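Long-range contacts in galactose-1-phosphate uridylyltransferase (Pyrobaculum aerophilum str. IM2, PDB 6K9Z), which probably transfers uridylyl groups between UDP-glucose and hexose 1-phosphates, and binds UDP, zinc and iron: residues E180-F185 with T297-A302; C235-V240 with A303-A308; E57-P62 with P72-S77; R212-E217 with P257-Y262. The protein carries 1 engineered substitution. All blocks are in the same frame, centred on the assembly; numbering follows the deposited sequence.

Interaction 1: E180-F185 with T297-A302; sequences EKRLVF and TPEETA
R182 (chi1 -77°) and E299 each place CG beside their own backbone N, and a bend further along (chi3 of R182, chi2 of E299) brings the two polar ends side by side. The salt bridge that results, R182 NH1 to E299 OE2, is 2.9 Å long but not straight, with an angle of 132° at the hydrogen. The guanidinium and carboxylate planes stand almost perpendicular, 86° apart, and OE2 receives the nitrogen on its anti lone pair. Both charges have second partners across the dimer interface: E65 of the second subunit pairs with R182, and R4 of that subunit with E299. Here the edge strand 183-186 of the half-barrel sheet, with the type I turn E180-L183 leading into it, meets the first turn of helix 298-309, where T297 is the N-cap. The rest of the contact is close packing of carbon. The methyl of A302 lies 3.5 Å from R182 CA, and R182 CD passes P298 CB at 4.0 Å. V184 reaches the same helix turn through CG1, which rests 3.6 Å from A302 O. One water bridges the backbones, donating to K181 O and E299 O, at 2.8 and 2.7 Å respectively.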
loop_
_atom_site.group_PDB
_atom_site.type_symbol
_atom_site.label_atom_id
_atom_site.label_comp_id
_atom_site.label_asym_id
_atom_site.label_seq_id
_atom_site.Cartn_x
_atom_site.Cartn_y
_atom_site.Cartn_z
ATOM N N GLU A 180 -12.798 -17.023 -17.405
ATOM C CA GLU A 180 -13.626 -18.246 -17.237
ATOM C C GLU A 180 -13.102 -19.059 -16.045
ATOM O O GLU A 180 -13.877 -19.316 -15.117
ATOM C CB GLU A 180 -13.682 -19.051 -18.535
ATOM C CG GLU A 180 -14.620 -18.448 -19.565
ATOM C CD GLU A 180 -16.036 -18.185 -19.078
ATOM O OE1 GLU A 180 -16.531 -18.969 -18.248
ATOM O OE2 GLU A 180 -16.640 -17.203 -19.539
ATOM N N LYS A 181 -11.816 -19.419 -16.085
ATOM C CA LYS A 181 -11.162 -20.274 -15.057
ATOM C C LYS A 181 -11.208 -19.615 -13.675
ATOM O O LYS A 181 -11.402 -20.337 -12.687
ATOM C CB LYS A 181 -9.705 -20.534 -15.449
ATOM C CG LYS A 181 -8.964 -21.537 -14.578
ATOM C CD LYS A 181 -7.470 -21.555 -14.813
ATOM C CE LYS A 181 -7.068 -21.180 -16.222
ATOM N NZ LYS A 181 -6.120 -22.160 -16.804
ATOM N N ARG A 182 -11.008 -18.298 -13.617
ATOM C CA ARG A 182 -10.999 -17.576 -12.317
ATOM C C ARG A 182 -12.349 -16.897 -12.061
ATOM O O ARG A 182 -12.416 -16.088 -11.124
ATOM C CB ARG A 182 -9.837 -16.580 -12.268
ATOM C CG ARG A 182 -8.484 -17.226 -12.008
ATOM C CD ARG A 182 -7.344 -16.233 -12.111
ATOM N NE ARG A 182 -7.443 -15.486 -13.350
ATOM C CZ ARG A 182 -6.828 -15.810 -14.475
ATOM N NH1 ARG A 182 -6.035 -16.865 -14.518
ATOM N NH2 ARG A 182 -6.998 -15.067 -15.551
ATOM N N LEU A 183 -13.377 -17.190 -12.866
ATOM C CA LEU A 183 -14.672 -16.510 -12.630
ATOM C C LEU A 183 -15.228 -17.085 -11.330
ATOM O O LEU A 183 -15.212 -18.318 -11.208
ATOM C CB LEU A 183 -15.590 -16.800 -13.824
ATOM C CG LEU A 183 -16.902 -16.018 -13.892
ATOM C CD1 LEU A 183 -16.691 -14.508 -13.947
ATOM C CD2 LEU A 183 -17.670 -16.417 -15.145
ATOM N N VAL A 184 -15.722 -16.280 -10.408
ATOM C CA VAL A 184 -16.353 -16.818 -9.173
ATOM C C VAL A 184 -17.880 -16.636 -9.245
ATOM O O VAL A 184 -18.582 -17.426 -8.616
ATOM C CB VAL A 184 -15.760 -16.215 -7.904
ATOM C CG1 VAL A 184 -14.284 -16.552 -7.806
ATOM C CG2 VAL A 184 -16.051 -14.735 -7.817
ATOM N N PHE A 185 -18.374 -15.638 -9.994
ATOM C CA PHE A 185 -19.821 -15.359 -10.090
ATOM C C PHE A 185 -20.082 -14.508 -11.319
ATOM O O PHE A 185 -19.259 -13.650 -11.696
ATOM C CB PHE A 185 -20.348 -14.707 -8.813
ATOM C CG PHE A 185 -21.787 -14.288 -8.929
ATOM C CD1 PHE A 185 -22.793 -15.237 -8.871
ATOM C CD2 PHE A 185 -22.156 -12.961 -9.120
ATOM C CE1 PHE A 185 -24.133 -14.879 -8.982
ATOM C CE2 PHE A 185 -23.493 -12.621 -9.316
ATOM C CZ PHE A 185 -24.479 -13.578 -9.230
ATOM N N THR A 297 -1.865 -19.808 -5.680
ATOM C CA THR A 297 -2.123 -19.216 -7.022
ATOM C C THR A 297 -3.475 -18.526 -7.037
ATOM O O THR A 297 -4.409 -18.986 -6.399
ATOM C CB THR A 297 -2.015 -20.236 -8.148
ATOM O OG1 THR A 297 -3.120 -21.129 -8.031
ATOM C CG2 THR A 297 -0.699 -20.972 -8.130
ATOM N N PRO A 298 -3.630 -17.448 -7.832
ATOM C CA PRO A 298 -4.943 -16.870 -8.108
ATOM C C PRO A 298 -5.959 -17.914 -8.591
ATOM O O PRO A 298 -7.126 -17.761 -8.304
ATOM C CB PRO A 298 -4.624 -15.791 -9.149
ATOM C CG PRO A 298 -3.209 -15.336 -8.807
ATOM C CD PRO A 298 -2.534 -16.613 -8.346
ATOM N N GLU A 299 -5.508 -18.880 -9.373
ATOM C CA GLU A 299 -6.385 -19.948 -9.942
ATOM C C GLU A 299 -6.928 -20.827 -8.811
ATOM O O GLU A 299 -8.133 -21.087 -8.783
ATOM C CB GLU A 299 -5.626 -20.735 -10.993
ATOM C CG GLU A 299 -5.261 -19.888 -12.204
ATOM C CD GLU A 299 -4.073 -18.949 -11.991
ATOM O OE1 GLU A 299 -3.125 -19.323 -11.264
ATOM O OE2 GLU A 299 -4.124 -17.823 -12.495
ATOM N N GLU A 300 -6.085 -21.237 -7.878
ATOM C CA GLU A 300 -6.557 -22.039 -6.718
ATOM C C GLU A 300 -7.469 -21.164 -5.851
ATOM O O GLU A 300 -8.519 -21.652 -5.412
ATOM C CB GLU A 300 -5.389 -22.564 -5.879
ATOM C CG GLU A 300 -5.828 -23.356 -4.657
ATOM C CD GLU A 300 -4.740 -24.086 -3.872
ATOM O OE1 GLU A 300 -3.622 -24.316 -4.415
ATOM O OE2 GLU A 300 -5.003 -24.436 -2.706
ATOM N N THR A 301 -7.124 -19.896 -5.628
ATOM C CA THR A 301 -7.952 -19.003 -4.782
ATOM C C THR A 301 -9.332 -18.799 -5.440
ATOM O O THR A 301 -10.344 -18.902 -4.737
ATOM C CB THR A 301 -7.179 -17.741 -4.388
ATOM O OG1 THR A 301 -6.062 -18.198 -3.599
ATOM C CG2 THR A 301 -8.089 -16.815 -3.612
ATOM N N ALA A 302 -9.396 -18.546 -6.747
ATOM C CA ALA A 302 -10.696 -18.487 -7.448
ATOM C C ALA A 302 -11.518 -19.768 -7.191
ATOM O O ALA A 302 -12.736 -19.658 -6.956
ATOM C CB ALA A 302 -10.436 -18.253 -8.895
HETATM O O HOH W 1 -9.457 -21.617 -11.069
#

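Interaction 2: C235-V240 with A303-A308; sequences CALKQV and ARIKAA
V240, A308 and I305 carry the meeting of two helices, 220-240 and 298-309, which pack on the same face of the half-barrel sheet in the C-terminal HIT-like half of the protein. Their short axis segments pass 8.6 Å apart at a crossing angle of 105°, so close contact is confined to a small patch. V240 loses the most surface. Its CB meets A308 CB at 3.9 Å, and because alanine contributes just one methyl group there, the two backbones come close, with V240 CA and A308 CA 5.2 Å apart. The branch CG2 of V240, set anti to its own N by a chi1 of 64° for CG1, extends over the preceding turn of the partner helix and stops 3.7 Å from R304 O. I305 fills the next place along the interface: its CG2 faces A236 CB at 4.2 Å, while its far end, CD1, meets L237 CD2. H202 of the neighbouring strand touches L237, V240 and I305 from the sheet side. Beside this apolar patch, C235 is tied by a disulfide to C312, a covalent link between helix 220-240 and the chain just beyond helix 298-309. R304 is bent at chi3, and its NH1 hydrogen-bonds H202; V240 CG2 sits over one face of the guanidinium, 3.8 Å above its plane and toward the rim.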
loop_
_atom_site.group_PDB
_atom_site.type_symbol
_atom_site.label_atom_id
_atom_site.label_comp_id
_atom_site.label_asym_id
_atom_site.label_seq_id
_atom_site.Cartn_x
_atom_site.Cartn_y
_atom_site.Cartn_z
ATOM N N CYS A 235 -20.501 -12.303 0.530
ATOM C CA CYS A 235 -21.008 -13.478 1.269
ATOM C C CYS A 235 -19.977 -14.612 1.173
ATOM O O CYS A 235 -19.632 -15.224 2.194
ATOM C CB CYS A 235 -22.382 -13.882 0.764
ATOM S SG CYS A 235 -23.010 -15.426 1.463
ATOM N N ALA A 236 -19.430 -14.849 -0.016
ATOM C CA ALA A 236 -18.441 -15.920 -0.226
ATOM C C ALA A 236 -17.187 -15.638 0.618
ATOM O O ALA A 236 -16.664 -16.568 1.232
ATOM C CB ALA A 236 -18.084 -16.019 -1.669
ATOM N N LEU A 237 -16.746 -14.389 0.679
ATOM C CA LEU A 237 -15.503 -14.029 1.408
ATOM C C LEU A 237 -15.757 -14.273 2.883
ATOM O O LEU A 237 -14.805 -14.712 3.541
ATOM C CB LEU A 237 -15.068 -12.583 1.137
ATOM C CG LEU A 237 -14.555 -12.372 -0.281
ATOM C CD1 LEU A 237 -14.065 -10.945 -0.502
ATOM C CD2 LEU A 237 -13.431 -13.335 -0.596
ATOM N N LYS A 238 -16.987 -14.036 3.348
ATOM C CA LYS A 238 -17.350 -14.101 4.781
ATOM C C LYS A 238 -17.139 -15.523 5.271
ATOM O O LYS A 238 -16.876 -15.700 6.480
ATOM C CB LYS A 238 -18.788 -13.637 4.989
ATOM C CG LYS A 238 -19.073 -12.917 6.286
ATOM C CD LYS A 238 -20.501 -12.414 6.371
ATOM C CE LYS A 238 -20.816 -11.756 7.695
ATOM N NZ LYS A 238 -22.117 -12.194 8.236
ATOM N N GLN A 239 -17.290 -16.530 4.398
ATOM C CA GLN A 239 -17.140 -17.941 4.860
ATOM C C GLN A 239 -15.972 -18.701 4.212
ATOM O O GLN A 239 -15.628 -19.767 4.749
ATOM C CB GLN A 239 -18.412 -18.755 4.607
ATOM C CG GLN A 239 -19.616 -17.943 4.158
ATOM C CD GLN A 239 -20.654 -18.825 3.508
ATOM O OE1 GLN A 239 -20.946 -19.924 3.974
ATOM N NE2 GLN A 239 -21.218 -18.347 2.412
ATOM N N VAL A 240 -15.372 -18.204 3.127
ATOM C CA VAL A 240 -14.311 -19.010 2.458
ATOM C C VAL A 240 -13.261 -19.408 3.494
ATOM O O VAL A 240 -12.714 -20.471 3.353
ATOM C CB VAL A 240 -13.693 -18.286 1.245
ATOM C CG1 VAL A 240 -12.973 -17.011 1.651
ATOM C CG2 VAL A 240 -12.764 -19.211 0.471
ATOM N N ALA A 303 -10.921 -20.946 -7.292
ATOM C CA ALA A 303 -11.666 -22.224 -7.152
ATOM C C ALA A 303 -12.273 -22.278 -5.744
ATOM O O ALA A 303 -13.454 -22.713 -5.571
ATOM C CB ALA A 303 -10.756 -23.414 -7.409
ATOM N N ARG A 304 -11.483 -21.885 -4.740
ATOM C CA ARG A 304 -11.929 -21.933 -3.315
ATOM C C ARG A 304 -13.044 -20.920 -3.051
ATOM O O ARG A 304 -14.065 -21.249 -2.389
ATOM C CB ARG A 304 -10.777 -21.645 -2.354
ATOM C CG ARG A 304 -9.820 -22.805 -2.217
ATOM C CD ARG A 304 -8.669 -22.366 -1.330
ATOM N NE ARG A 304 -8.999 -22.079 0.087
ATOM C CZ ARG A 304 -9.043 -20.853 0.680
ATOM N NH1 ARG A 304 -8.806 -19.737 -0.011
ATOM N NH2 ARG A 304 -9.331 -20.781 1.987
ATOM N N ILE A 305 -12.894 -19.707 -3.582
ATOM C CA ILE A 305 -13.946 -18.657 -3.430
ATOM C C ILE A 305 -15.214 -19.172 -4.103
ATOM O O ILE A 305 -16.288 -19.074 -3.500
ATOM C CB ILE A 305 -13.486 -17.306 -4.008
ATOM C CG1 ILE A 305 -12.304 -16.754 -3.214
ATOM C CG2 ILE A 305 -14.631 -16.309 -4.090
ATOM C CD1 ILE A 305 -11.759 -15.496 -3.768
ATOM N N LYS A 306 -15.081 -19.671 -5.320
ATOM C CA LYS A 306 -16.260 -20.131 -6.101
ATOM C C LYS A 306 -16.979 -21.239 -5.332
ATOM O O LYS A 306 -18.261 -21.199 -5.284
ATOM C CB LYS A 306 -15.877 -20.532 -7.521
ATOM C CG LYS A 306 -17.060 -20.840 -8.447
ATOM C CD LYS A 306 -16.515 -21.347 -9.741
ATOM C CE LYS A 306 -17.294 -20.875 -10.929
ATOM N NZ LYS A 306 -18.520 -21.690 -11.030
ATOM N N ALA A 307 -16.257 -22.187 -4.741
ATOM C CA ALA A 307 -16.872 -23.320 -4.006
ATOM C C ALA A 307 -17.661 -22.724 -2.834
ATOM O O ALA A 307 -18.837 -23.162 -2.598
ATOM C CB ALA A 307 -15.826 -24.323 -3.556
ATOM N N ALA A 308 -17.051 -21.783 -2.093
ATOM C CA ALA A 308 -17.694 -21.168 -0.908
ATOM C C ALA A 308 -18.946 -20.412 -1.353
ATOM O O ALA A 308 -19.971 -20.408 -0.623
ATOM C CB ALA A 308 -16.755 -20.234 -0.164
#

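Interaction 3: E57-P62 with P72-S77; sequences ENPPEP and PARGSS
P59 is the central bump, its ring pressed against the bend that the chain makes at A73, the middle of an inverse gamma turn. Its CB approaches A73 O to 3.4 Å, while CG meets both P72 CB and R74 N. P62 packs instead on the ring of P72, CG 4.1 Å from P72 CD, so that the P72 ring touches both the P59 and P62 rings. A water bridges the segments, donating to P60 O and accepting from A73 N. The touching parts, 57-62 and 72-75, run nearly antiparallel, 159° apart, a surface loop pairing that leads into strand 76-81, the neighbour of edge strand 46-49 in the half-barrel sheet. At the other end R74 folds over E57. A bend at chi2 (51°) carries the guanidinium above the carbonyl, with E57 O 3.0 Å over one face, toward the rim, too poorly angled to be a hydrogen bond to NE. The E57 side chain runs alongside, and OE2 makes a weak salt bridge to R74 NH2 at 3.4 Å, the planes 64° apart. With proline rings at one end and a weak, long ion pair at the other, shape probably counts for more than directed polar bonds.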
loop_
_atom_site.group_PDB
_atom_site.type_symbol
_atom_site.label_atom_id
_atom_site.label_comp_id
_atom_site.label_asym_id
_atom_site.label_seq_id
_atom_site.Cartn_x
_atom_site.Cartn_y
_atom_site.Cartn_z
ATOM N N GLU A 57 -14.941 22.132 1.282
ATOM C CA GLU A 57 -15.390 23.137 0.287
ATOM C C GLU A 57 -14.541 24.406 0.427
ATOM O O GLU A 57 -14.338 25.083 -0.590
ATOM C CB GLU A 57 -16.874 23.448 0.479
ATOM C CG GLU A 57 -17.411 24.444 -0.526
ATOM C CD GLU A 57 -17.763 23.853 -1.879
ATOM O OE1 GLU A 57 -17.520 22.646 -2.071
ATOM O OE2 GLU A 57 -18.270 24.601 -2.737
ATOM N N ASN A 58 -14.110 24.736 1.648
ATOM C CA ASN A 58 -13.351 25.997 1.854
ATOM C C ASN A 58 -12.013 25.712 2.549
ATOM O O ASN A 58 -11.869 26.072 3.730
ATOM C CB ASN A 58 -14.184 26.979 2.678
ATOM C CG ASN A 58 -13.438 28.248 3.017
ATOM O OD1 ASN A 58 -12.727 28.790 2.180
ATOM N ND2 ASN A 58 -13.599 28.725 4.239
ATOM N N PRO A 59 -11.076 25.095 1.825
ATOM C CA PRO A 59 -9.756 24.780 2.375
ATOM C C PRO A 59 -8.892 26.041 2.518
ATOM O O PRO A 59 -9.042 26.946 1.726
ATOM C CB PRO A 59 -9.148 23.881 1.296
ATOM C CG PRO A 59 -9.618 24.524 0.027
ATOM C CD PRO A 59 -11.011 25.017 0.359
ATOM N N PRO A 60 -8.010 26.061 3.518
ATOM C CA PRO A 60 -7.125 27.205 3.696
ATOM C C PRO A 60 -6.036 27.259 2.604
ATOM O O PRO A 60 -5.861 26.308 1.804
ATOM C CB PRO A 60 -6.525 26.986 5.086
ATOM C CG PRO A 60 -6.505 25.482 5.189
ATOM C CD PRO A 60 -7.735 24.980 4.479
ATOM N N GLU A 61 -5.286 28.366 2.634
ATOM C CA GLU A 61 -4.076 28.526 1.795
ATOM C C GLU A 61 -3.114 27.385 2.141
ATOM O O GLU A 61 -2.832 27.114 3.310
ATOM C CB GLU A 61 -3.485 29.926 1.980
ATOM C CG GLU A 61 -2.150 30.112 1.280
ATOM C CD GLU A 61 -1.566 31.514 1.396
ATOM O OE1 GLU A 61 -2.352 32.494 1.326
ATOM O OE2 GLU A 61 -0.322 31.628 1.567
ATOM N N PRO A 62 -2.642 26.611 1.144
ATOM C CA PRO A 62 -1.704 25.526 1.438
ATOM C C PRO A 62 -0.303 25.977 1.885
ATOM O O PRO A 62 0.142 27.044 1.510
ATOM C CB PRO A 62 -1.684 24.703 0.139
ATOM C CG PRO A 62 -2.198 25.606 -0.953
ATOM C CD PRO A 62 -3.039 26.667 -0.273
ATOM N N PRO A 72 -4.643 23.127 -2.888
ATOM C CA PRO A 72 -5.699 23.275 -1.892
ATOM C C PRO A 72 -6.472 21.957 -1.736
ATOM O O PRO A 72 -6.734 21.299 -2.715
ATOM C CB PRO A 72 -6.603 24.379 -2.457
ATOM C CG PRO A 72 -5.660 25.217 -3.275
ATOM C CD PRO A 72 -4.723 24.197 -3.887
ATOM N N ALA A 73 -6.781 21.619 -0.487
ATOM C CA ALA A 73 -7.553 20.412 -0.094
ATOM C C ALA A 73 -9.030 20.683 -0.340
ATOM O O ALA A 73 -9.878 20.596 0.575
ATOM C CB ALA A 73 -7.264 20.059 1.324
ATOM N N ARG A 74 -9.348 20.959 -1.598
ATOM C CA ARG A 74 -10.700 21.362 -2.037
ATOM C C ARG A 74 -11.496 20.122 -2.465
ATOM O O ARG A 74 -11.048 19.413 -3.388
ATOM C CB ARG A 74 -10.585 22.349 -3.206
ATOM C CG ARG A 74 -11.900 22.820 -3.794
ATOM C CD ARG A 74 -12.864 23.340 -2.764
ATOM N NE ARG A 74 -14.124 23.814 -3.348
ATOM C CZ ARG A 74 -14.278 24.983 -3.935
ATOM N NH1 ARG A 74 -13.257 25.816 -4.013
ATOM N NH2 ARG A 74 -15.441 25.324 -4.447
ATOM N N GLY A 75 -12.653 19.918 -1.848
ATOM C CA GLY A 75 -13.475 18.724 -2.076
ATOM C C GLY A 75 -14.440 18.455 -0.952
ATOM O O GLY A 75 -14.853 19.409 -0.261
ATOM N N SER A 76 -14.909 17.215 -0.881
ATOM C CA SER A 76 -15.882 16.754 0.133
ATOM C C SER A 76 -15.415 15.392 0.595
ATOM O O SER A 76 -14.961 14.575 -0.251
ATOM C CB SER A 76 -17.297 16.646 -0.367
ATOM O OG SER A 76 -17.684 17.820 -1.003
ATOM N N SER A 77 -15.559 15.152 1.880
ATOM C CA SER A 77 -15.346 13.821 2.495
ATOM C C SER A 77 -16.666 13.437 3.162
ATOM O O SER A 77 -17.156 14.228 3.986
ATOM C CB SER A 77 -14.230 13.846 3.439
ATOM O OG SER A 77 -14.172 12.605 4.099
HETATM O O HOH W 2 -5.677 23.636 1.468
#

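Interaction 4: R212-E217 with P257-Y262; sequences RSLLTE and PRPTQY
S213 points its hydroxyl at the chain of 257-262, and T260 N donates to S213 OG in a nearly straight bond of 2.8 Å and 166°. A chi1 of 52° sets OG between the serine's own N and carbonyl carbon, which turns it toward 257-262. Beside this bond the two hydroxyl-bearing side chains lie close, with S213 CB 3.2 Å from T260 OG1. P259 is touched by two side chains of 212-217, on different sides. L214 meets its ring at about a right angle, CD1 touching P259 CD at 3.7 Å and reaching on to P257 O at 3.6 Å. E217 crosses the ring obliquely instead, with OE2 3.7 Å from P259 CB, so the carboxylate presents one oxygen to the proline. The other oxygen turns to its own segment: E217 OE1 accepts from both S213 N, at 2.7 Å, and L214 N, at 2.9 Å. The L214 N–H uses the anti lone pair, whereas that of S213 arrives nearly along the C–O axis. This double grip fixes the carboxylate, ties the short 3-10 segment 215-217 back onto the loop and holds the backbone of the serine that receives T260 N. Helix 96-114 covers L214 from elsewhere in the chain. T260 O is a second-shell partner of the zinc site: it accepts from H211 NE2, and H211, together with C170, C173 and H264, binds zinc, making this loop pairing part of the surroundings of a Cys2His2 zinc site.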
loop_
_atom_site.group_PDB
_atom_site.type_symbol
_atom_site.label_atom_id
_atom_site.label_comp_id
_atom_site.label_asym_id
_atom_site.label_seq_id
_atom_site.Cartn_x
_atom_site.Cartn_y
_atom_site.Cartn_z
ATOM N N ARG A 212 -18.831 0.378 -19.330
ATOM C CA ARG A 212 -19.256 1.579 -18.589
ATOM C C ARG A 212 -18.011 2.124 -17.903
ATOM O O ARG A 212 -17.232 1.283 -17.402
ATOM C CB ARG A 212 -20.253 1.183 -17.518
ATOM C CG ARG A 212 -21.468 0.415 -18.038
ATOM C CD ARG A 212 -22.348 1.249 -18.863
ATOM N NE ARG A 212 -23.653 0.599 -19.086
ATOM C CZ ARG A 212 -24.506 0.984 -20.014
ATOM N NH1 ARG A 212 -24.167 1.949 -20.847
ATOM N NH2 ARG A 212 -25.671 0.385 -20.162
ATOM N N SER A 213 -17.851 3.438 -17.856
ATOM C CA SER A 213 -16.684 4.038 -17.160
ATOM C C SER A 213 -17.066 4.893 -15.951
ATOM O O SER A 213 -16.133 5.182 -15.138
ATOM C CB SER A 213 -15.840 4.830 -18.143
ATOM O OG SER A 213 -16.624 5.743 -18.867
ATOM N N LEU A 214 -18.320 5.331 -15.820
ATOM C CA LEU A 214 -18.796 6.087 -14.643
ATOM C C LEU A 214 -19.946 5.320 -14.016
ATOM O O LEU A 214 -20.785 4.787 -14.728
ATOM C CB LEU A 214 -19.250 7.512 -14.985
ATOM C CG LEU A 214 -18.198 8.476 -15.507
ATOM C CD1 LEU A 214 -18.907 9.743 -16.001
ATOM C CD2 LEU A 214 -17.128 8.798 -14.484
ATOM N N LEU A 215 -19.993 5.330 -12.679
ATOM C CA LEU A 215 -21.101 4.722 -11.915
ATOM C C LEU A 215 -22.433 5.301 -12.406
ATOM O O LEU A 215 -23.476 4.623 -12.339
ATOM C CB LEU A 215 -20.862 5.023 -10.426
ATOM C CG LEU A 215 -21.849 4.381 -9.450
ATOM C CD1 LEU A 215 -21.650 2.881 -9.382
ATOM C CD2 LEU A 215 -21.692 5.006 -8.078
ATOM N N THR A 216 -22.423 6.564 -12.801
ATOM C CA THR A 216 -23.650 7.298 -13.198
ATOM C C THR A 216 -24.153 6.851 -14.571
ATOM O O THR A 216 -25.299 7.213 -14.890
ATOM C CB THR A 216 -23.393 8.806 -13.134
ATOM O OG1 THR A 216 -22.191 9.057 -13.851
ATOM C CG2 THR A 216 -23.209 9.259 -11.698
ATOM N N GLU A 217 -23.395 6.067 -15.316
ATOM C CA GLU A 217 -23.868 5.503 -16.597
ATOM C C GLU A 217 -24.712 4.269 -16.346
ATOM O O GLU A 217 -25.371 3.823 -17.316
ATOM C CB GLU A 217 -22.731 5.069 -17.491
ATOM C CG GLU A 217 -21.950 6.201 -18.119
ATOM C CD GLU A 217 -20.778 5.614 -18.870
ATOM O OE1 GLU A 217 -19.862 5.143 -18.210
ATOM O OE2 GLU A 217 -20.843 5.518 -20.125
ATOM N N PRO A 257 -15.804 14.707 -15.449
ATOM C CA PRO A 257 -17.213 14.302 -15.408
ATOM C C PRO A 257 -17.644 13.432 -16.596
ATOM O O PRO A 257 -18.870 13.239 -16.721
ATOM C CB PRO A 257 -17.930 15.649 -15.571
ATOM C CG PRO A 257 -17.025 16.367 -16.538
ATOM C CD PRO A 257 -15.607 15.872 -16.305
ATOM N N ARG A 258 -16.701 12.965 -17.424
ATOM C CA ARG A 258 -17.098 12.389 -18.747
ATOM C C ARG A 258 -16.664 10.941 -18.929
ATOM O O ARG A 258 -15.528 10.531 -18.613
ATOM C CB ARG A 258 -16.708 13.280 -19.924
ATOM C CG ARG A 258 -15.260 13.278 -20.357
ATOM C CD ARG A 258 -15.042 14.308 -21.474
ATOM N NE ARG A 258 -15.380 15.678 -21.058
ATOM C CZ ARG A 258 -14.617 16.430 -20.275
ATOM N NH1 ARG A 258 -13.459 15.969 -19.859
ATOM N NH2 ARG A 258 -14.976 17.643 -19.918
ATOM N N PRO A 259 -17.598 10.127 -19.463
ATOM C CA PRO A 259 -17.278 8.778 -19.880
ATOM C C PRO A 259 -15.994 8.710 -20.729
ATOM O O PRO A 259 -15.688 9.641 -21.519
ATOM C CB PRO A 259 -18.506 8.318 -20.649
ATOM C CG PRO A 259 -19.645 9.114 -20.030
ATOM C CD PRO A 259 -19.019 10.438 -19.642
ATOM N N THR A 260 -15.299 7.584 -20.590
ATOM C CA THR A 260 -14.074 7.251 -21.357
ATOM C C THR A 260 -14.264 5.960 -22.155
ATOM O O THR A 260 -14.650 4.994 -21.572
ATOM C CB THR A 260 -12.873 7.013 -20.452
ATOM O OG1 THR A 260 -13.180 6.010 -19.484
ATOM C CG2 THR A 260 -12.508 8.276 -19.711
ATOM N N GLN A 261 -13.831 5.958 -23.416
ATOM C CA GLN A 261 -13.847 4.754 -24.283
ATOM C C GLN A 261 -12.783 3.750 -23.810
ATOM O O GLN A 261 -12.967 2.567 -24.085
ATOM C CB GLN A 261 -13.592 5.164 -25.734
ATOM C CG GLN A 261 -14.821 5.729 -26.420
ATOM C CD GLN A 261 -14.479 6.166 -27.837
ATOM O OE1 GLN A 261 -13.412 6.736 -28.101
ATOM N NE2 GLN A 261 -15.357 5.850 -28.775
ATOM N N TYR A 262 -11.720 4.199 -23.138
ATOM C CA TYR A 262 -10.469 3.411 -22.940
ATOM C C TYR A 262 -10.387 2.873 -21.513
ATOM O O TYR A 262 -9.529 1.981 -21.241
ATOM C CB TYR A 262 -9.216 4.244 -23.208
ATOM C CG TYR A 262 -9.141 5.550 -22.458
ATOM C CD1 TYR A 262 -9.676 6.707 -23.014
ATOM C CD2 TYR A 262 -8.549 5.628 -21.200
ATOM C CE1 TYR A 262 -9.629 7.916 -22.349
ATOM C CE2 TYR A 262 -8.523 6.832 -20.514
ATOM C CZ TYR A 262 -9.054 7.965 -21.095
ATOM O OH TYR A 262 -9.026 9.159 -20.447
#

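In the fold
Interactions 1 and 2 are neighbours, centres 11 Å apart, and share helix 298-309: its first turn meets edge strand 183-186, its later turns helix 220-240, and V184 touches I305 where the two contacts join. Along the chain their segments alternate, so the C-terminal helix gathers two earlier parts of the same half. Interaction 4 is nested in the loop closed by interaction 1, about 16 Å away by nearest atoms, and crosses interaction 2 in order. Interaction 3 comes first, in the N-terminal half, its centre 42 Å from that of interaction 1. Both reach the same nine-stranded sheet, which thus joins the two halves into one continuous half-barrel.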